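Local coordinates for GTN Reductase (Agrobacterium tumefaciens, PDB 4JIQ), which probably acts as an FMN-dependent oxidoreductase of the Old Yellow Enzyme family, caught here with a nitroalkene beside its flavin, at residues V20-T25 / A324-K329; A96-V101 / V175-A180; Y183-F188 / R209-V214. One frame throughout, in Å; residues are numbered along the deposited sequence.

How the interactions relate
All three contacts belong to one TIM barrel; interactions 1 and 2 line its FMN and nitroalkene site. Interaction 1 joins the first and last strands and reaches the phosphate, ribityl chain and flavin ring of FMN. Interaction 2 pairs the third and fourth strands, carrying Gln97 to the pyrimidine end of the flavin and His178 to the nitro group. Their centres are about 14 Å apart, yet Pro23 CG lies 3.4 Å from Gln97 NE2. Interaction 3 lies further out, its centre about 11 Å from that of interaction 2 and about 22 Å from that of interaction 1. A probable hydrogen bond from Leu184 N to His100 O, 3.2 Å, connects it with interaction 2, and Tyr183 meets the nitroalkene.

Interaction 1: V20-T25 / A324-K329; sequences VMAPLT and AVAFGK. With FMN (flavin mononucleotide), chain B; 1L5 ([(1E)-1-nitroprop-1-en-2-yl]benzene), chain C.
Val20, which gives up the most surface here, meets the strand 324-327 through both its backbone and its side chain. Val20 N donates to Val325 O at 2.8 Å, nearly straight at 165°, and Val20 O receives Phe327 N at 2.9 Å; the CA of Ala326 approaches the same carbonyl. With CG2 beside the backbone N and CG1 anti to it (chi1 -168°), Val20 rests its CG2 on Ala324 CB, while its CB packs on Ala326 CB on the same side of the sheet. A further bond, Ala22 N to Phe327 O at 3.0 Å, has its donor 49° out of the carbonyl plane.

Gly328 follows directly. Ala22 CB touches its CA at 3.8 Å, and Leu24 grips its peptide with both methyls: CD1 lies 3.3 Å from Gly328 O, and CD2 packs against Gly328 CA and C. FMN C5' also comes close to this CA, so the glycine is packed between protein and cofactor. Its N-H donates to FMN O1P at 2.7 Å, and Lys329 N, at the first turn of helix 329-333, adds a longer bond to that oxygen. Lys329 NZ bends round to hydrogen-bond FMN O5' at 3.2 Å and would add positive charge near the phosphate.

On either side of Leu24, segment 20-25 holds the cofactor: Pro23 O accepts FMN O2' of the ribityl chain, and Thr25 offers its N to FMN N5 and its OG1 to FMN O4. Asn305 and Gly307 contribute further bonds to FMN. The parallel pairing of strands 19-21 and 324-327 closes the eight-stranded TIM barrel, and the residues after both strands form the FMN site at its C-terminal mouth.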
loop_
_atom_site.group_PDB
_atom_site.type_symbol
_atom_site.label_atom_id
_atom_site.label_comp_id
_atom_site.label_asym_id
_atom_site.label_seq_id
_atom_site.Cartn_x
_atom_site.Cartn_y
_atom_site.Cartn_z
ATOM N N VAL A 20 11.834 4.248 -5.483
ATOM C CA VAL A 20 10.398 4.389 -5.280
ATOM C C VAL A 20 10.070 4.908 -3.883
ATOM O O VAL A 20 10.689 4.507 -2.896
ATOM C CB VAL A 20 9.675 3.047 -5.494
ATOM C CG1 VAL A 20 8.168 3.257 -5.572
ATOM C CG2 VAL A 20 10.182 2.371 -6.754
ATOM N N MET A 21 9.096 5.809 -3.807
ATOM C CA MET A 21 8.606 6.277 -2.521
ATOM C C MET A 21 7.523 5.330 -2.031
ATOM O O MET A 21 6.462 5.213 -2.646
ATOM C CB MET A 21 8.057 7.698 -2.634
ATOM C CG MET A 21 7.486 8.249 -1.338
ATOM S SD MET A 21 6.980 9.975 -1.478
ATOM C CE MET A 21 6.387 10.283 0.184
ATOM N N ALA A 22 7.803 4.644 -0.929
ATOM C CA ALA A 22 6.847 3.718 -0.344
ATOM C C ALA A 22 5.608 4.474 0.133
ATOM O O ALA A 22 5.680 5.672 0.411
ATOM C CB ALA A 22 7.494 2.959 0.805
ATOM N N PRO A 23 4.458 3.785 0.203
ATOM C CA PRO A 23 3.248 4.417 0.739
ATOM C C PRO A 23 3.394 4.701 2.232
ATOM O O PRO A 23 3.806 3.820 2.988
ATOM C CB PRO A 23 2.161 3.364 0.494
ATOM C CG PRO A 23 2.895 2.075 0.355
ATOM C CD PRO A 23 4.202 2.418 -0.282
ATOM N N LEU A 24 3.068 5.925 2.639
ATOM C CA LEU A 24 3.251 6.361 4.019
ATOM C C LEU A 24 2.075 7.196 4.508
ATOM O O LEU A 24 1.942 8.361 4.140
ATOM C CB LEU A 24 4.528 7.192 4.144
ATOM C CG LEU A 24 5.840 6.518 3.753
ATOM C CD1 LEU A 24 6.792 7.544 3.168
ATOM C CD2 LEU A 24 6.454 5.839 4.965
ATOM N N THR A 25 1.230 6.599 5.341
ATOM C CA THR A 25 0.130 7.318 5.972
ATOM C C THR A 25 0.667 8.379 6.928
ATOM O O THR A 25 1.488 8.078 7.792
ATOM C CB THR A 25 -0.784 6.353 6.750
ATOM O OG1 THR A 25 -1.542 5.567 5.824
ATOM C CG2 THR A 25 -1.738 7.124 7.653
ATOM N N ALA A 324 13.346 -2.697 -8.616
ATOM C CA ALA A 324 13.399 -1.379 -7.988
ATOM C C ALA A 324 13.347 -1.489 -6.465
ATOM O O ALA A 324 13.032 -2.550 -5.923
ATOM C CB ALA A 324 12.264 -0.500 -8.499
ATOM N N VAL A 325 13.659 -0.389 -5.781
ATOM C CA VAL A 325 13.659 -0.360 -4.318
ATOM C C VAL A 325 12.790 0.776 -3.781
ATOM O O VAL A 325 12.868 1.907 -4.261
ATOM C CB VAL A 325 15.087 -0.210 -3.750
ATOM C CG1 VAL A 325 15.052 -0.133 -2.234
ATOM C CG2 VAL A 325 15.973 -1.363 -4.202
ATOM N N ALA A 326 11.964 0.474 -2.785
ATOM C CA ALA A 326 11.093 1.478 -2.187
ATOM C C ALA A 326 11.524 1.836 -0.767
ATOM O O ALA A 326 11.679 0.964 0.087
ATOM C CB ALA A 326 9.643 1.014 -2.205
ATOM N N PHE A 327 11.711 3.130 -0.530
ATOM C CA PHE A 327 12.108 3.638 0.774
ATOM C C PHE A 327 10.931 4.353 1.428
ATOM O O PHE A 327 10.232 5.134 0.779
ATOM C CB PHE A 327 13.283 4.608 0.629
ATOM C CG PHE A 327 14.453 4.043 -0.127
ATOM C CD1 PHE A 327 14.535 4.173 -1.505
ATOM C CD2 PHE A 327 15.477 3.390 0.541
ATOM C CE1 PHE A 327 15.611 3.657 -2.203
ATOM C CE2 PHE A 327 16.556 2.874 -0.150
ATOM C CZ PHE A 327 16.623 3.007 -1.525
ATOM N N GLY A 328 10.713 4.083 2.710
ATOM C CA GLY A 328 9.629 4.709 3.445
ATOM C C GLY A 328 10.100 5.851 4.330
ATOM O O GLY A 328 9.896 7.019 4.004
ATOM N N LYS A 329 10.735 5.511 5.448
ATOM C CA LYS A 329 11.186 6.507 6.418
ATOM C C LYS A 329 12.234 7.465 5.856
ATOM O O LYS A 329 12.333 8.606 6.304
ATOM C CB LYS A 329 11.711 5.828 7.686
ATOM C CG LYS A 329 10.619 5.232 8.559
ATOM C CD LYS A 329 11.175 4.736 9.884
ATOM C CE LYS A 329 11.054 3.228 9.997
ATOM N NZ LYS A 329 11.773 2.536 8.892
HETATM N N1 FMN B . 2.706 0.757 4.240
HETATM C C2 FMN B . 1.634 0.700 3.368
HETATM O O2 FMN B . 1.508 -0.252 2.595
HETATM N N3 FMN B . 0.695 1.710 3.361
HETATM C C4 FMN B . 0.817 2.781 4.221
HETATM O O4 FMN B . -0.033 3.677 4.193
HETATM C C4A FMN B . 1.885 2.834 5.115
HETATM N N5 FMN B . 2.040 3.885 5.992
HETATM C C5A FMN B . 3.174 4.016 6.770
HETATM C C6 FMN B . 3.358 5.155 7.554
HETATM C C7 FMN B . 4.503 5.285 8.330
HETATM C C7M FMN B . 4.700 6.518 9.159
HETATM C C8 FMN B . 5.470 4.281 8.324
HETATM C C8M FMN B . 6.707 4.424 9.165
HETATM C C9 FMN B . 5.282 3.140 7.546
HETATM C C9A FMN B . 4.136 3.006 6.755
HETATM N N10 FMN B . 3.934 1.895 5.943
HETATM C C10 FMN B . 2.832 1.822 5.112
HETATM C "C1'" FMN B . 5.053 0.946 5.644
HETATM C "C2'" FMN B . 6.070 1.556 4.690
HETATM O "O2'" FMN B . 5.478 1.780 3.432
HETATM C "C3'" FMN B . 7.263 0.631 4.505
HETATM O "O3'" FMN B . 6.818 -0.693 4.340
HETATM C "C4'" FMN B . 8.261 0.669 5.663
HETATM O "O4'" FMN B . 7.668 0.499 6.931
HETATM C "C5'" FMN B . 9.048 1.976 5.627
HETATM O "O5'" FMN B . 10.302 1.723 6.207
HETATM P P FMN B . 11.526 1.375 5.236
HETATM O O1P FMN B . 12.007 2.619 4.535
HETATM O O2P FMN B . 11.080 0.357 4.218
HETATM O O3P FMN B . 12.636 0.821 6.088
HETATM C C1 1L5 C . -0.650 2.028 8.042
HETATM C C2 1L5 C . -0.763 2.696 9.387
HETATM C C3 1L5 C . 0.088 2.312 10.420
HETATM C C4 1L5 C . 0.012 2.910 11.678
HETATM C C5 1L5 C . -0.914 3.913 11.912
HETATM C C6 1L5 C . -1.754 4.303 10.875
HETATM C C7 1L5 C . -1.679 3.706 9.620
HETATM C C8 1L5 C . 0.018 0.875 7.973
HETATM O O1 1L5 C . 1.361 -0.188 6.722
HETATM N N 1L5 C . 0.230 0.214 6.914
HETATM O O 1L5 C . -0.737 -0.117 5.955
HETATM C C 1L5 C . -1.272 2.606 6.808
#

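Interaction 2: A96-V101 / V175-A180; sequences AQIWHV and VEIHAA. With FMN (flavin mononucleotide), chain B; 1L5 ([(1E)-1-nitroprop-1-en-2-yl]benzene), chain C.
Ala96 pairs in parallel with Val175 where strands 96-99 and 175-178, parts of the third and fourth strands of the TIM barrel, lie side by side. Among the backbone bonds, Glu176 N to Ala96 O is short at 2.6 Å and His178 N to Ile98 O is longer at 3.2 Å; the intervening Ile98 N to Glu176 O bond is weak. Apolar packing occupies the side facing helix 209-222, where Ile98 CD1 reaches Ile177 CG1 and Val175 CG2.

The polar side chains project into the barrel. Gln97, extended beyond CG, reads the flavin with both ends of its amide: NE2 donates to FMN O2 at 3.0 Å and OE1 accepts FMN N3. NE2 also makes a weak bond to Glu176 OE2, whose partner oxygen OE1 is bonded to His265 ND1, so Glu176 is a second-shell residue behind the flavin contact.

Flat groups complete the wall. The Gln97 amide stacks on the His178 ring, planes 14° apart, with NE2 3.6 Å above the ring centre. The Trp99 five-membered ring and His178 form an offset stack, centroids 4.3 Å apart. At the imidazole edge, in its plane, the nitro oxygen O of the nitroalkene lies 3.1 Å from His178 CE1.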
loop_
_atom_site.group_PDB
_atom_site.type_symbol
_atom_site.label_atom_id
_atom_site.label_comp_id
_atom_site.label_asym_id
_atom_site.label_seq_id
_atom_site.Cartn_x
_atom_site.Cartn_y
_atom_site.Cartn_z
ATOM N N ALA A 96 -1.935 5.649 -6.950
ATOM C CA ALA A 96 -2.746 5.681 -5.741
ATOM C C ALA A 96 -2.811 4.300 -5.102
ATOM O O ALA A 96 -3.060 3.308 -5.782
ATOM C CB ALA A 96 -4.147 6.181 -6.057
ATOM N N GLN A 97 -2.582 4.233 -3.796
ATOM C CA GLN A 97 -2.740 2.972 -3.090
ATOM C C GLN A 97 -4.168 2.863 -2.572
ATOM O O GLN A 97 -4.494 3.390 -1.511
ATOM C CB GLN A 97 -1.739 2.839 -1.938
ATOM C CG GLN A 97 -1.493 1.394 -1.519
ATOM C CD GLN A 97 -0.846 1.267 -0.151
ATOM O OE1 GLN A 97 -1.122 2.054 0.754
ATOM N NE2 GLN A 97 0.015 0.268 0.006
ATOM N N ILE A 98 -5.024 2.192 -3.338
ATOM C CA ILE A 98 -6.417 2.027 -2.941
ATOM C C ILE A 98 -6.519 1.041 -1.784
ATOM O O ILE A 98 -5.884 -0.013 -1.789
ATOM C CB ILE A 98 -7.310 1.604 -4.122
ATOM C CG1 ILE A 98 -6.764 0.346 -4.792
ATOM C CG2 ILE A 98 -7.404 2.732 -5.134
ATOM C CD1 ILE A 98 -7.600 -0.121 -5.961
ATOM N N TRP A 99 -7.335 1.390 -0.797
ATOM C CA TRP A 99 -7.254 0.764 0.513
ATOM C C TRP A 99 -8.607 0.298 1.047
ATOM O O TRP A 99 -9.633 0.933 0.811
ATOM C CB TRP A 99 -6.648 1.776 1.484
ATOM C CG TRP A 99 -6.100 1.211 2.751
ATOM C CD1 TRP A 99 -5.891 -0.103 3.050
ATOM C CD2 TRP A 99 -5.684 1.957 3.898
ATOM N NE1 TRP A 99 -5.367 -0.220 4.313
ATOM C CE2 TRP A 99 -5.232 1.030 4.856
ATOM C CE3 TRP A 99 -5.652 3.320 4.206
ATOM C CZ2 TRP A 99 -4.752 1.424 6.103
ATOM C CZ3 TRP A 99 -5.176 3.708 5.442
ATOM C CH2 TRP A 99 -4.733 2.764 6.376
ATOM N N HIS A 100 -8.593 -0.824 1.758
ATOM C CA HIS A 100 -9.711 -1.226 2.602
ATOM C C HIS A 100 -9.147 -1.894 3.849
ATOM O O HIS A 100 -8.463 -2.916 3.758
ATOM C CB HIS A 100 -10.659 -2.178 1.870
ATOM C CG HIS A 100 -12.008 -2.290 2.510
ATOM N ND1 HIS A 100 -12.185 -2.682 3.819
ATOM C CD2 HIS A 100 -13.252 -2.059 2.017
ATOM C CE1 HIS A 100 -13.474 -2.688 4.108
ATOM N NE2 HIS A 100 -14.142 -2.315 3.030
ATOM N N VAL A 101 -9.432 -1.310 5.010
ATOM C CA VAL A 101 -8.848 -1.768 6.273
ATOM C C VAL A 101 -9.432 -3.082 6.804
ATOM O O VAL A 101 -8.745 -3.841 7.482
ATOM C CB VAL A 101 -8.938 -0.678 7.368
ATOM C CG1 VAL A 101 -8.181 0.565 6.931
ATOM C CG2 VAL A 101 -10.397 -0.341 7.683
ATOM N N VAL A 175 -2.921 2.549 -10.128
ATOM C CA VAL A 175 -3.248 2.262 -8.735
ATOM C C VAL A 175 -2.389 1.135 -8.179
ATOM O O VAL A 175 -1.888 0.290 -8.921
ATOM C CB VAL A 175 -4.731 1.873 -8.544
ATOM C CG1 VAL A 175 -5.643 2.970 -9.057
ATOM C CG2 VAL A 175 -5.030 0.553 -9.237
ATOM N N GLU A 176 -2.221 1.132 -6.864
ATOM C CA GLU A 176 -1.584 0.014 -6.192
ATOM C C GLU A 176 -2.577 -0.611 -5.221
ATOM O O GLU A 176 -2.950 0.005 -4.225
ATOM C CB GLU A 176 -0.332 0.464 -5.447
ATOM C CG GLU A 176 0.499 -0.689 -4.914
ATOM C CD GLU A 176 1.536 -0.245 -3.904
ATOM O OE1 GLU A 176 2.746 -0.350 -4.199
ATOM O OE2 GLU A 176 1.140 0.206 -2.810
ATOM N N ILE A 177 -3.018 -1.825 -5.523
ATOM C CA ILE A 177 -3.953 -2.525 -4.653
ATOM C C ILE A 177 -3.279 -2.866 -3.331
ATOM O O ILE A 177 -2.252 -3.542 -3.309
ATOM C CB ILE A 177 -4.482 -3.812 -5.313
ATOM C CG1 ILE A 177 -5.286 -3.474 -6.570
ATOM C CG2 ILE A 177 -5.337 -4.597 -4.333
ATOM C CD1 ILE A 177 -5.537 -4.661 -7.472
ATOM N N HIS A 178 -3.849 -2.387 -2.231
ATOM C CA HIS A 178 -3.288 -2.655 -0.912
ATOM C C HIS A 178 -3.735 -4.025 -0.403
ATOM O O HIS A 178 -4.879 -4.201 0.011
ATOM C CB HIS A 178 -3.686 -1.557 0.079
ATOM C CG HIS A 178 -2.882 -1.557 1.341
ATOM N ND1 HIS A 178 -2.904 -0.511 2.239
ATOM C CD2 HIS A 178 -2.030 -2.476 1.857
ATOM C CE1 HIS A 178 -2.104 -0.785 3.252
ATOM N NE2 HIS A 178 -1.560 -1.971 3.047
ATOM N N ALA A 179 -2.827 -4.995 -0.450
ATOM C CA ALA A 179 -3.134 -6.349 -0.002
ATOM C C ALA A 179 -2.140 -6.803 1.066
ATOM O O ALA A 179 -1.826 -7.988 1.174
ATOM C CB ALA A 179 -3.135 -7.312 -1.176
ATOM N N ALA A 180 -1.664 -5.850 1.862
ATOM C CA ALA A 180 -0.603 -6.105 2.820
ATOM C C ALA A 180 -0.959 -5.648 4.236
ATOM O O ALA A 180 -2.023 -5.078 4.472
ATOM C CB ALA A 180 0.683 -5.439 2.354
HETATM N N1 FMN B . 2.706 0.757 4.240
HETATM C C2 FMN B . 1.634 0.700 3.368
HETATM O O2 FMN B . 1.508 -0.252 2.595
HETATM N N3 FMN B . 0.695 1.710 3.361
HETATM C C4 FMN B . 0.817 2.781 4.221
HETATM O O4 FMN B . -0.033 3.677 4.193
HETATM C C4A FMN B . 1.885 2.834 5.115
HETATM N N5 FMN B . 2.040 3.885 5.992
HETATM C C5A FMN B . 3.174 4.016 6.770
HETATM C C6 FMN B . 3.358 5.155 7.554
HETATM C C7 FMN B . 4.503 5.285 8.330
HETATM C C7M FMN B . 4.700 6.518 9.159
HETATM C C8 FMN B . 5.470 4.281 8.324
HETATM C C8M FMN B . 6.707 4.424 9.165
HETATM C C9 FMN B . 5.282 3.140 7.546
HETATM C C9A FMN B . 4.136 3.006 6.755
HETATM N N10 FMN B . 3.934 1.895 5.943
HETATM C C10 FMN B . 2.832 1.822 5.112
HETATM C "C1'" FMN B . 5.053 0.946 5.644
HETATM C "C2'" FMN B . 6.070 1.556 4.690
HETATM O "O2'" FMN B . 5.478 1.780 3.432
HETATM C "C3'" FMN B . 7.263 0.631 4.505
HETATM O "O3'" FMN B . 6.818 -0.693 4.340
HETATM C "C4'" FMN B . 8.261 0.669 5.663
HETATM O "O4'" FMN B . 7.668 0.499 6.931
HETATM C "C5'" FMN B . 9.048 1.976 5.627
HETATM O "O5'" FMN B . 10.302 1.723 6.207
HETATM P P FMN B . 11.526 1.375 5.236
HETATM O O1P FMN B . 12.007 2.619 4.535
HETATM O O2P FMN B . 11.080 0.357 4.218
HETATM O O3P FMN B . 12.636 0.821 6.088
HETATM C C1 1L5 C . -0.650 2.028 8.042
HETATM C C2 1L5 C . -0.763 2.696 9.387
HETATM C C3 1L5 C . 0.088 2.312 10.420
HETATM C C4 1L5 C . 0.012 2.910 11.678
HETATM C C5 1L5 C . -0.914 3.913 11.912
HETATM C C6 1L5 C . -1.754 4.303 10.875
HETATM C C7 1L5 C . -1.679 3.706 9.620
HETATM C C8 1L5 C . 0.018 0.875 7.973
HETATM O O1 1L5 C . 1.361 -0.188 6.722
HETATM N N 1L5 C . 0.230 0.214 6.914
HETATM O O 1L5 C . -0.737 -0.117 5.955
HETATM C C 1L5 C . -1.272 2.606 6.808
HETATM O O HOH W 1 -7.141 -2.594 -0.440
HETATM O O HOH W 2 -6.750 -4.814 2.196
#

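Interaction 3: Y183-F188 / R209-V214; sequences YLIEQF and RFLLEV. With 1L5 ([(1E)-1-nitroprop-1-en-2-yl]benzene), chain C.
Phe188 and Phe210 carry this contact with their ring faces. Their planes are 29° apart and their centroids 4.5 Å, an offset stack in which Phe188 CD2 comes within 3.4 Å of Phe210 CD2. The displacement brings Phe210 CB over the face of Phe188 as well, a CH-pi contact. With CG anti to the backbone N (chi1 -179°), the ring of Phe210 is carried across to Phe188, and its second face is backed by Val214 CG2 from one turn further along. It is thus held between an aromatic ring and a valine methyl.

The side chains of Leu184 and Ile185 cross that of Phe210 at about a right angle. Leu184 brings CD2 to Phe210 CZ at 4.0 Å, and Ile185 sets CG1 against Phe210 CE2 at 3.9 Å. The branches of Ile185 divide the work: CG2 fits against Leu211 CB, 3.7 Å away, while CD1 touches Val214 CG1. The interface between the segments is wholly apolar, and the axes of helices 184-188 and 209-214 run roughly antiparallel at 142°, 9.0 Å apart at closest.

Tyr183, at the N-cap position of the shorter helix, turns from this packing to the bound nitroalkene: its CE2 lies 3.0 Å from the nitro oxygen O and its OH 3.5 Å from the alkene carbon C8, while the OH is hydrogen-bonded to Tyr65 OH. Ile185 and Val214 both pack on Ile177 of strand 174-178. Helix 150-169 flanks Phe210 and Val214 through Ile153, Leu157 and Tyr160, and helix 245-257 meets Leu211 with Val252 and Leu256. The contact thus joins the short helix 184-189, which follows the fourth strand, to helix 209-222 of the barrel's outer layer.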
loop_
_atom_site.group_PDB
_atom_site.type_symbol
_atom_site.label_atom_id
_atom_site.label_comp_id
_atom_site.label_asym_id
_atom_site.label_seq_id
_atom_site.Cartn_x
_atom_site.Cartn_y
_atom_site.Cartn_z
ATOM N N TYR A 183 -4.689 -6.177 6.416
ATOM C CA TYR A 183 -5.954 -5.510 6.140
ATOM C C TYR A 183 -6.922 -6.433 5.411
ATOM O O TYR A 183 -6.691 -7.641 5.374
ATOM C CB TYR A 183 -5.716 -4.187 5.405
ATOM C CG TYR A 183 -5.020 -3.172 6.279
ATOM C CD1 TYR A 183 -5.671 -2.619 7.376
ATOM C CD2 TYR A 183 -3.712 -2.781 6.027
ATOM C CE1 TYR A 183 -5.045 -1.696 8.190
ATOM C CE2 TYR A 183 -3.076 -1.854 6.842
ATOM C CZ TYR A 183 -3.749 -1.316 7.920
ATOM O OH TYR A 183 -3.128 -0.395 8.733
ATOM N N LEU A 184 -7.986 -5.868 4.835
ATOM C CA LEU A 184 -9.108 -6.663 4.320
ATOM C C LEU A 184 -8.720 -7.865 3.451
ATOM O O LEU A 184 -9.135 -8.991 3.724
ATOM C CB LEU A 184 -10.123 -5.794 3.575
ATOM C CG LEU A 184 -11.336 -6.579 3.064
ATOM C CD1 LEU A 184 -12.120 -7.183 4.225
ATOM C CD2 LEU A 184 -12.235 -5.719 2.196
ATOM N N ILE A 185 -7.916 -7.630 2.421
ATOM C CA ILE A 185 -7.463 -8.715 1.552
ATOM C C ILE A 185 -6.597 -9.724 2.310
ATOM O O ILE A 185 -6.748 -10.935 2.137
ATOM C CB ILE A 185 -6.705 -8.183 0.319
ATOM C CG1 ILE A 185 -7.594 -7.218 -0.469
ATOM C CG2 ILE A 185 -6.247 -9.330 -0.569
ATOM C CD1 ILE A 185 -6.909 -6.572 -1.647
ATOM N N GLU A 186 -5.705 -9.224 3.161
ATOM C CA GLU A 186 -4.882 -10.097 3.995
ATOM C C GLU A 186 -5.735 -10.930 4.939
ATOM O O GLU A 186 -5.398 -12.071 5.252
ATOM C CB GLU A 186 -3.869 -9.287 4.801
ATOM C CG GLU A 186 -2.608 -8.940 4.041
ATOM C CD GLU A 186 -1.348 -9.393 4.757
ATOM O OE1 GLU A 186 -0.353 -9.697 4.066
ATOM O OE2 GLU A 186 -1.350 -9.441 6.007
ATOM N N GLN A 187 -6.844 -10.350 5.386
ATOM C CA GLN A 187 -7.748 -11.031 6.304
ATOM C C GLN A 187 -8.387 -12.258 5.657
ATOM O O GLN A 187 -8.668 -13.245 6.334
ATOM C CB GLN A 187 -8.816 -10.065 6.823
ATOM C CG GLN A 187 -8.269 -9.006 7.769
ATOM C CD GLN A 187 -9.218 -7.841 7.951
ATOM O OE1 GLN A 187 -10.431 -7.990 7.823
ATOM N NE2 GLN A 187 -8.668 -6.667 8.242
ATOM N N PHE A 188 -8.607 -12.187 4.346
ATOM C CA PHE A 188 -9.107 -13.327 3.582
ATOM C C PHE A 188 -8.008 -14.354 3.348
ATOM O O PHE A 188 -8.249 -15.560 3.408
ATOM C CB PHE A 188 -9.675 -12.875 2.232
ATOM C CG PHE A 188 -11.126 -12.491 2.282
ATOM C CD1 PHE A 188 -12.112 -13.460 2.205
ATOM C CD2 PHE A 188 -11.505 -11.164 2.399
ATOM C CE1 PHE A 188 -13.449 -13.113 2.250
ATOM C CE2 PHE A 188 -12.841 -10.812 2.448
ATOM C CZ PHE A 188 -13.813 -11.788 2.373
ATOM N N ARG A 209 -9.111 -16.340 -3.421
ATOM C CA ARG A 209 -10.150 -15.956 -4.374
ATOM C C ARG A 209 -10.500 -14.470 -4.339
ATOM O O ARG A 209 -10.680 -13.848 -5.389
ATOM C CB ARG A 209 -11.414 -16.792 -4.157
ATOM C CG ARG A 209 -12.499 -16.562 -5.198
ATOM C CD ARG A 209 -13.752 -17.369 -4.881
ATOM N NE ARG A 209 -13.437 -18.754 -4.544
ATOM C CZ ARG A 209 -13.312 -19.734 -5.434
ATOM N NH1 ARG A 209 -13.477 -19.488 -6.726
ATOM N NH2 ARG A 209 -13.022 -20.964 -5.030
ATOM N N PHE A 210 -10.598 -13.904 -3.139
ATOM C CA PHE A 210 -10.983 -12.503 -3.002
ATOM C C PHE A 210 -9.946 -11.564 -3.603
ATOM O O PHE A 210 -10.298 -10.608 -4.290
ATOM C CB PHE A 210 -11.232 -12.133 -1.540
ATOM C CG PHE A 210 -11.654 -10.704 -1.347
ATOM C CD1 PHE A 210 -12.865 -10.254 -1.851
ATOM C CD2 PHE A 210 -10.844 -9.810 -0.668
ATOM C CE1 PHE A 210 -13.260 -8.942 -1.680
ATOM C CE2 PHE A 210 -11.236 -8.494 -0.491
ATOM C CZ PHE A 210 -12.446 -8.061 -1.000
ATOM N N LEU A 211 -8.673 -11.841 -3.334
ATOM C CA LEU A 211 -7.574 -11.046 -3.871
ATOM C C LEU A 211 -7.635 -10.993 -5.396
ATOM O O LEU A 211 -7.522 -9.923 -5.995
ATOM C CB LEU A 211 -6.231 -11.627 -3.411
ATOM C CG LEU A 211 -4.925 -10.895 -3.743
ATOM C CD1 LEU A 211 -3.868 -11.237 -2.711
ATOM C CD2 LEU A 211 -4.413 -11.243 -5.136
ATOM N N LEU A 212 -7.814 -12.155 -6.015
ATOM C CA LEU A 212 -7.850 -12.255 -7.470
ATOM C C LEU A 212 -9.099 -11.599 -8.057
ATOM O O LEU A 212 -9.060 -11.053 -9.158
ATOM C CB LEU A 212 -7.748 -13.716 -7.907
ATOM C CG LEU A 212 -6.446 -14.422 -7.523
ATOM C CD1 LEU A 212 -6.503 -15.893 -7.902
ATOM C CD2 LEU A 212 -5.252 -13.740 -8.178
ATOM N N GLU A 213 -10.203 -11.651 -7.323
ATOM C CA GLU A 213 -11.423 -10.984 -7.765
ATOM C C GLU A 213 -11.267 -9.467 -7.730
ATOM O O GLU A 213 -11.776 -8.765 -8.601
ATOM C CB GLU A 213 -12.628 -11.430 -6.932
ATOM C CG GLU A 213 -13.163 -12.795 -7.337
ATOM C CD GLU A 213 -14.368 -13.225 -6.523
ATOM O OE1 GLU A 213 -14.720 -12.517 -5.557
ATOM O OE2 GLU A 213 -14.963 -14.275 -6.851
ATOM N N VAL A 214 -10.552 -8.972 -6.724
ATOM C CA VAL A 214 -10.273 -7.544 -6.608
ATOM C C VAL A 214 -9.366 -7.089 -7.742
ATOM O O VAL A 214 -9.623 -6.070 -8.381
ATOM C CB VAL A 214 -9.619 -7.199 -5.255
ATOM C CG1 VAL A 214 -9.187 -5.741 -5.226
ATOM C CG2 VAL A 214 -10.580 -7.488 -4.116
HETATM C C1 1L5 C . -0.650 2.028 8.042
HETATM C C2 1L5 C . -0.763 2.696 9.387
HETATM C C3 1L5 C . 0.088 2.312 10.420
HETATM C C4 1L5 C . 0.012 2.910 11.678
HETATM C C5 1L5 C . -0.914 3.913 11.912
HETATM C C6 1L5 C . -1.754 4.303 10.875
HETATM C C7 1L5 C . -1.679 3.706 9.620
HETATM C C8 1L5 C . 0.018 0.875 7.973
HETATM O O1 1L5 C . 1.361 -0.188 6.722
HETATM N N 1L5 C . 0.230 0.214 6.914
HETATM O O 1L5 C . -0.737 -0.117 5.955
HETATM C C 1L5 C . -1.272 2.606 6.808
#